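Local coordinates for protein aromatic-L-amino-acid decarboxylase (Catharanthus roseus, PDB 6EEW) that decarboxylates L-tryptophan to tryptamine and 5-hydroxy-L-tryptophan to serotonin, using pyridoxal 5'-phosphate as its cofactor, at residues Phe100-Val105 and Arg469-Ser474; Ala289-Ala294 and Arg420-Val425. All blocks are in the same frame, centred on the assembly; numbering follows the deposited sequence.

Interaction 1 (Phe100-Val105 and Arg469-Ser474); sequences FFPATV and RLAVGS. With TRP (tryptophan), chain E.
The guanidinium edge of Arg-469 grips the carbonyl oxygen of Phe-100. Arg-469 NH2 gives the main hydrogen bond, 2.6 Å to Phe-100 O and nearly straight (166° at the hydrogen). A weak, bent bond from Arg-469 NH1 to the same oxygen supports it. The oxygen lies in the guanidinium plane, but NH2 stands above the carbonyl plane of Phe-100. The bend at chi3 (73°) turns the end of the arginine chain to meet this carbonyl. Second partners hold the group in place: Arg-469 NE bonds to Ser-263 O and Arg-469 NH2 also bonds to Thr-262 O. The ring of Phe-101 lies beside the guanidinium, with CE1 3.9 Å from Arg-469 NH2 and the two planes 59° apart. Ala-471 CB packs against Phe-100 O as well. It also meets Pro-102 CD at 4.0 Å. Further along, Pro-102 CG lies 3.8 Å from Gly-473 CA, and Pro-102 CB reaches Ser-474 N at 3.4 Å. Gly-473 has no side chain, and the proline ring packs directly on its backbone. Thr-104 CG2 touches Gly-473 O at 3.4 Å, while Thr-104 OG1 turns to Leu-322 N and the backbone O of the modified lysine at 319. On the side away from Arg-469, Phe-100 and Phe-101 face the bound tryptophan: Phe-100 CB comes close to the ligand CB, and Phe-101 O lies 3.6 Å from ligand CE3. Phe-100 also meets Phe-124 of the second subunit edge-to-face. Pro-102 belongs to the experimentally defined L-tryptophan binding site. A buried cation thus holds a substrate-facing loop by its backbone, and its positive charge probably polarises the Phe-100 carbonyl.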
loop_
_atom_site.group_PDB
_atom_site.type_symbol
_atom_site.label_atom_id
_atom_site.label_comp_id
_atom_site.label_asym_id
_atom_site.label_seq_id
_atom_site.Cartn_x
_atom_site.Cartn_y
_atom_site.Cartn_z
ATOM N N PHE A 100 -8.523 7.961 18.471
ATOM C CA PHE A 100 -8.905 7.055 17.398
ATOM C C PHE A 100 -8.862 5.602 17.847
ATOM O O PHE A 100 -9.631 5.188 18.723
ATOM C CB PHE A 100 -7.999 7.288 16.189
ATOM C CG PHE A 100 -7.861 8.743 15.815
ATOM C CD1 PHE A 100 -8.878 9.402 15.135
ATOM C CD2 PHE A 100 -6.720 9.455 16.154
ATOM C CE1 PHE A 100 -8.759 10.764 14.790
ATOM C CE2 PHE A 100 -6.593 10.808 15.817
ATOM C CZ PHE A 100 -7.614 11.458 15.132
ATOM N N PHE A 101 -8.004 4.813 17.210
ATOM C CA PHE A 101 -7.626 3.480 17.633
ATOM C C PHE A 101 -6.111 3.438 17.698
ATOM O O PHE A 101 -5.446 3.924 16.784
ATOM C CB PHE A 101 -8.100 2.386 16.665
ATOM C CG PHE A 101 -9.554 2.040 16.782
ATOM C CD1 PHE A 101 -10.169 1.981 18.019
ATOM C CD2 PHE A 101 -10.300 1.745 15.649
ATOM C CE1 PHE A 101 -11.498 1.654 18.126
ATOM C CE2 PHE A 101 -11.630 1.423 15.751
ATOM C CZ PHE A 101 -12.231 1.374 16.996
ATOM N N PRO A 102 -5.544 2.846 18.735
ATOM C CA PRO A 102 -4.083 2.752 18.810
ATOM C C PRO A 102 -3.517 1.927 17.664
ATOM O O PRO A 102 -4.165 1.024 17.131
ATOM C CB PRO A 102 -3.840 2.073 20.160
ATOM C CG PRO A 102 -5.132 1.361 20.472
ATOM C CD PRO A 102 -6.214 2.207 19.883
ATOM N N ALA A 103 -2.292 2.246 17.285
ATOM C CA ALA A 103 -1.552 1.460 16.308
ATOM C C ALA A 103 -0.465 0.737 17.088
ATOM O O ALA A 103 0.604 1.298 17.352
ATOM C CB ALA A 103 -0.987 2.340 15.197
ATOM N N THR A 104 -0.741 -0.509 17.453
ATOM C CA THR A 104 0.116 -1.232 18.382
ATOM C C THR A 104 1.316 -1.828 17.660
ATOM O O THR A 104 1.253 -2.143 16.471
ATOM C CB THR A 104 -0.683 -2.317 19.101
ATOM O OG1 THR A 104 -1.141 -3.293 18.155
ATOM C CG2 THR A 104 -1.876 -1.681 19.753
ATOM N N VAL A 105 2.421 -1.976 18.390
ATOM C CA VAL A 105 3.700 -2.354 17.800
ATOM C C VAL A 105 4.388 -3.375 18.700
ATOM O O VAL A 105 3.931 -3.671 19.804
ATOM C CB VAL A 105 4.614 -1.131 17.582
ATOM C CG1 VAL A 105 3.914 -0.084 16.703
ATOM C CG2 VAL A 105 5.038 -0.528 18.925
ATOM N N ARG A 469 -13.961 9.669 24.014
ATOM C CA ARG A 469 -13.530 8.289 23.841
ATOM C C ARG A 469 -12.185 8.082 24.514
ATOM O O ARG A 469 -11.303 8.946 24.450
ATOM C CB ARG A 469 -13.422 7.890 22.365
ATOM C CG ARG A 469 -14.709 7.964 21.542
ATOM C CD ARG A 469 -14.412 8.106 20.036
ATOM N NE ARG A 469 -13.900 6.881 19.411
ATOM C CZ ARG A 469 -12.607 6.549 19.348
ATOM N NH1 ARG A 469 -11.685 7.339 19.878
ATOM N NH2 ARG A 469 -12.229 5.424 18.760
ATOM N N LEU A 470 -12.025 6.922 25.142
ATOM C CA LEU A 470 -10.735 6.469 25.644
ATOM C C LEU A 470 -10.408 5.164 24.930
ATOM O O LEU A 470 -11.010 4.123 25.214
ATOM C CB LEU A 470 -10.754 6.286 27.156
ATOM C CG LEU A 470 -9.344 6.150 27.727
ATOM C CD1 LEU A 470 -8.651 7.531 27.776
ATOM C CD2 LEU A 470 -9.361 5.450 29.099
ATOM N N ALA A 471 -9.470 5.233 23.992
ATOM C CA ALA A 471 -9.074 4.085 23.181
ATOM C C ALA A 471 -7.782 3.543 23.781
ATOM O O ALA A 471 -6.680 3.998 23.463
ATOM C CB ALA A 471 -8.919 4.483 21.717
ATOM N N VAL A 472 -7.928 2.589 24.687
ATOM C CA VAL A 472 -6.784 2.013 25.376
ATOM C C VAL A 472 -6.121 0.983 24.475
ATOM O O VAL A 472 -6.793 0.279 23.714
ATOM C CB VAL A 472 -7.214 1.401 26.717
ATOM C CG1 VAL A 472 -6.020 0.802 27.415
ATOM C CG2 VAL A 472 -7.871 2.463 27.586
ATOM N N GLY A 473 -4.799 0.910 24.534
ATOM C CA GLY A 473 -4.111 -0.111 23.774
ATOM C C GLY A 473 -2.729 0.254 23.277
ATOM O O GLY A 473 -1.940 -0.648 22.984
ATOM N N SER A 474 -2.397 1.544 23.229
ATOM C CA SER A 474 -1.064 1.951 22.800
ATOM C C SER A 474 -0.004 1.157 23.557
ATOM O O SER A 474 -0.034 1.065 24.791
ATOM C CB SER A 474 -0.877 3.453 23.026
ATOM O OG SER A 474 0.396 3.892 22.587
HETATM N N TRP E . -10.601 4.576 13.183
HETATM C CA TRP E . -10.127 5.914 13.503
HETATM C C TRP E . -10.754 6.971 12.596
HETATM O O TRP E . -10.101 7.500 11.695
HETATM C CB TRP E . -8.599 5.961 13.414
HETATM C CG TRP E . -7.992 5.268 12.212
HETATM C CD1 TRP E . -8.451 5.286 10.928
HETATM C CD2 TRP E . -6.807 4.447 12.202
HETATM N NE1 TRP E . -7.629 4.528 10.120
HETATM C CE2 TRP E . -6.615 4.007 10.878
HETATM C CE3 TRP E . -5.896 4.045 13.185
HETATM C CZ2 TRP E . -5.552 3.188 10.512
HETATM C CZ3 TRP E . -4.841 3.233 12.821
HETATM C CH2 TRP E . -4.677 2.813 11.498
HETATM O OXT TRP E . -11.928 7.329 12.754
#

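Interaction 2 (Ala289-Ala294 and Arg420-Val425); sequences AYAGSA and RNFSLV
The ring of Phe-422 carries the methyl of Ala-291 on one face. Ala-291 CB stands 3.6 Å from the ring centroid and 18° off the normal, a CH-pi contact. It is shifted a little toward the rim, with Phe-422 CZ the nearest ring atom at 3.5 Å. Ala-294 CB approaches the same ring obliquely, 4.2 Å from Phe-422 CD1. Phe-422 CG is anti to its own carbonyl carbon (chi1 -54°), which carries the ring toward the turn at 289-294. Tyr-290 runs past Phe-422 in the opposite direction, and its CE2 packs 3.9 Å from Phe-422 CB. The phenol end reaches the backbone of 422-423. There Ser-423 N donates a bent hydrogen bond of 3.0 Å to Tyr-290 OH, although the place of this oxygen in the model is less sure. Elsewhere the Tyr-290 ring stacks with those of Phe-101 and Trp-320. On the far side of the loop, Arg-420 NH1 bonds to Phe-422 O at 2.8 Å, in the carbonyl plane and on a lone pair. This bond ties the carbonyl of Phe-422 down, and Arg-420 NE forms a salt bridge with Glu-405. This is packing between the large and C-terminal domains of a fold-type I PLP decarboxylase. It joins the turn after strand 283-287 of the large mixed sheet to the loop leading into strand 424-429 of the small antiparallel sheet, beside the tryptophan pocket.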
loop_
_atom_site.group_PDB
_atom_site.type_symbol
_atom_site.label_atom_id
_atom_site.label_comp_id
_atom_site.label_asym_id
_atom_site.label_seq_id
_atom_site.Cartn_x
_atom_site.Cartn_y
_atom_site.Cartn_z
ATOM N N ALA A 289 -11.547 -4.454 11.239
ATOM C CA ALA A 289 -10.234 -3.822 11.275
ATOM C C ALA A 289 -9.659 -3.830 12.685
ATOM O O ALA A 289 -8.549 -4.321 12.916
ATOM C CB ALA A 289 -10.318 -2.392 10.754
ATOM N N TYR A 290 -10.429 -3.346 13.655
ATOM C CA TYR A 290 -9.914 -3.241 15.021
ATOM C C TYR A 290 -10.244 -4.484 15.841
ATOM O O TYR A 290 -9.334 -5.194 16.284
ATOM C CB TYR A 290 -10.452 -1.966 15.692
ATOM C CG TYR A 290 -10.425 -1.946 17.210
ATOM C CD1 TYR A 290 -9.243 -1.705 17.904
ATOM C CD2 TYR A 290 -11.593 -2.133 17.954
ATOM C CE1 TYR A 290 -9.217 -1.671 19.294
ATOM C CE2 TYR A 290 -11.580 -2.112 19.363
ATOM C CZ TYR A 290 -10.391 -1.878 20.015
ATOM O OH TYR A 290 -10.361 -1.842 21.384
ATOM N N ALA A 291 -11.539 -4.778 16.018
ATOM C CA ALA A 291 -11.961 -5.790 16.986
ATOM C C ALA A 291 -11.625 -7.216 16.558
ATOM O O ALA A 291 -11.510 -8.093 17.415
ATOM C CB ALA A 291 -13.473 -5.684 17.234
ATOM N N GLY A 292 -11.441 -7.467 15.266
ATOM C CA GLY A 292 -11.136 -8.822 14.836
ATOM C C GLY A 292 -9.937 -9.425 15.543
ATOM O O GLY A 292 -9.930 -10.616 15.862
ATOM N N SER A 293 -8.910 -8.616 15.816
ATOM C CA SER A 293 -7.750 -9.183 16.502
ATOM C C SER A 293 -8.159 -9.807 17.832
ATOM O O SER A 293 -7.649 -10.877 18.213
ATOM C CB SER A 293 -6.699 -8.105 16.724
ATOM O OG SER A 293 -6.249 -7.613 15.479
ATOM N N ALA A 294 -9.127 -9.190 18.510
ATOM C CA ALA A 294 -9.601 -9.703 19.801
ATOM C C ALA A 294 -10.210 -11.090 19.678
ATOM O O ALA A 294 -10.241 -11.852 20.650
ATOM C CB ALA A 294 -10.629 -8.744 20.392
ATOM N N ARG A 420 -19.204 -0.808 26.756
ATOM C CA ARG A 420 -17.819 -1.059 26.374
ATOM C C ARG A 420 -17.701 -2.504 25.905
ATOM O O ARG A 420 -17.792 -3.426 26.717
ATOM C CB ARG A 420 -16.883 -0.782 27.550
ATOM C CG ARG A 420 -15.427 -1.158 27.280
ATOM C CD ARG A 420 -14.664 -1.514 28.552
ATOM N NE ARG A 420 -15.281 -2.632 29.253
ATOM C CZ ARG A 420 -15.166 -3.904 28.890
ATOM N NH1 ARG A 420 -14.460 -4.241 27.822
ATOM N NH2 ARG A 420 -15.777 -4.844 29.587
ATOM N N ASN A 421 -17.505 -2.703 24.594
ATOM C CA ASN A 421 -17.381 -4.045 24.033
ATOM C C ASN A 421 -15.951 -4.557 24.020
ATOM O O ASN A 421 -15.732 -5.769 24.096
ATOM C CB ASN A 421 -17.885 -4.065 22.588
ATOM C CG ASN A 421 -19.336 -3.662 22.461
ATOM O OD1 ASN A 421 -20.194 -4.136 23.209
ATOM N ND2 ASN A 421 -19.618 -2.776 21.508
ATOM N N PHE A 422 -14.976 -3.670 23.887
ATOM C CA PHE A 422 -13.584 -4.074 23.768
ATOM C C PHE A 422 -12.710 -3.152 24.610
ATOM O O PHE A 422 -12.836 -3.112 25.837
ATOM C CB PHE A 422 -13.164 -4.061 22.291
ATOM C CG PHE A 422 -14.064 -4.881 21.397
ATOM C CD1 PHE A 422 -13.884 -6.252 21.277
ATOM C CD2 PHE A 422 -15.105 -4.290 20.706
ATOM C CE1 PHE A 422 -14.711 -7.015 20.459
ATOM C CE2 PHE A 422 -15.932 -5.044 19.885
ATOM C CZ PHE A 422 -15.728 -6.416 19.764
ATOM N N SER A 423 -11.813 -2.407 23.961
ATOM C CA SER A 423 -10.854 -1.565 24.663
ATOM C C SER A 423 -11.226 -0.084 24.637
ATOM O O SER A 423 -10.491 0.740 25.195
ATOM C CB SER A 423 -9.454 -1.768 24.084
ATOM O OG SER A 423 -8.577 -0.806 24.620
ATOM N N LEU A 424 -12.319 0.280 23.973
ATOM C CA LEU A 424 -12.693 1.680 23.799
ATOM C C LEU A 424 -13.831 2.002 24.748
ATOM O O LEU A 424 -14.842 1.294 24.758
ATOM C CB LEU A 424 -13.116 1.970 22.355
ATOM C CG LEU A 424 -14.002 3.203 22.188
ATOM C CD1 LEU A 424 -13.238 4.480 22.516
ATOM C CD2 LEU A 424 -14.596 3.260 20.789
ATOM N N VAL A 425 -13.677 3.082 25.517
ATOM C CA VAL A 425 -14.675 3.517 26.495
ATOM C C VAL A 425 -15.252 4.852 26.035
ATOM O O VAL A 425 -14.518 5.837 25.899
ATOM C CB VAL A 425 -14.063 3.643 27.903
ATOM C CG1 VAL A 425 -15.116 4.036 28.942
ATOM C CG2 VAL A 425 -13.356 2.377 28.290
#

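How the interactions relate
From the N terminus, the loop 100-105 comes first, before helix 107-119. The chain then lays down most of the large mixed sheet, and 289-294 follows its strand 283-287; strands 312-315 and 328-332 come later. After helix 375-409, segment 420-425 returns to this turn and makes interaction 2, which closes a loop of 125 intervening residues. Segment 469-474 then closes interaction 1, whose 363 intervening residues contain all of interaction 2. The two do not cross. Strands 424-429 and 465-471 are neighbours in the antiparallel sheet, where Leu-470 N probably bonds to Val-425 O. Arg-469 CB also packs on Leu-424 CD1. Together they tie the small sheet to the substrate-facing loop and the large sheet.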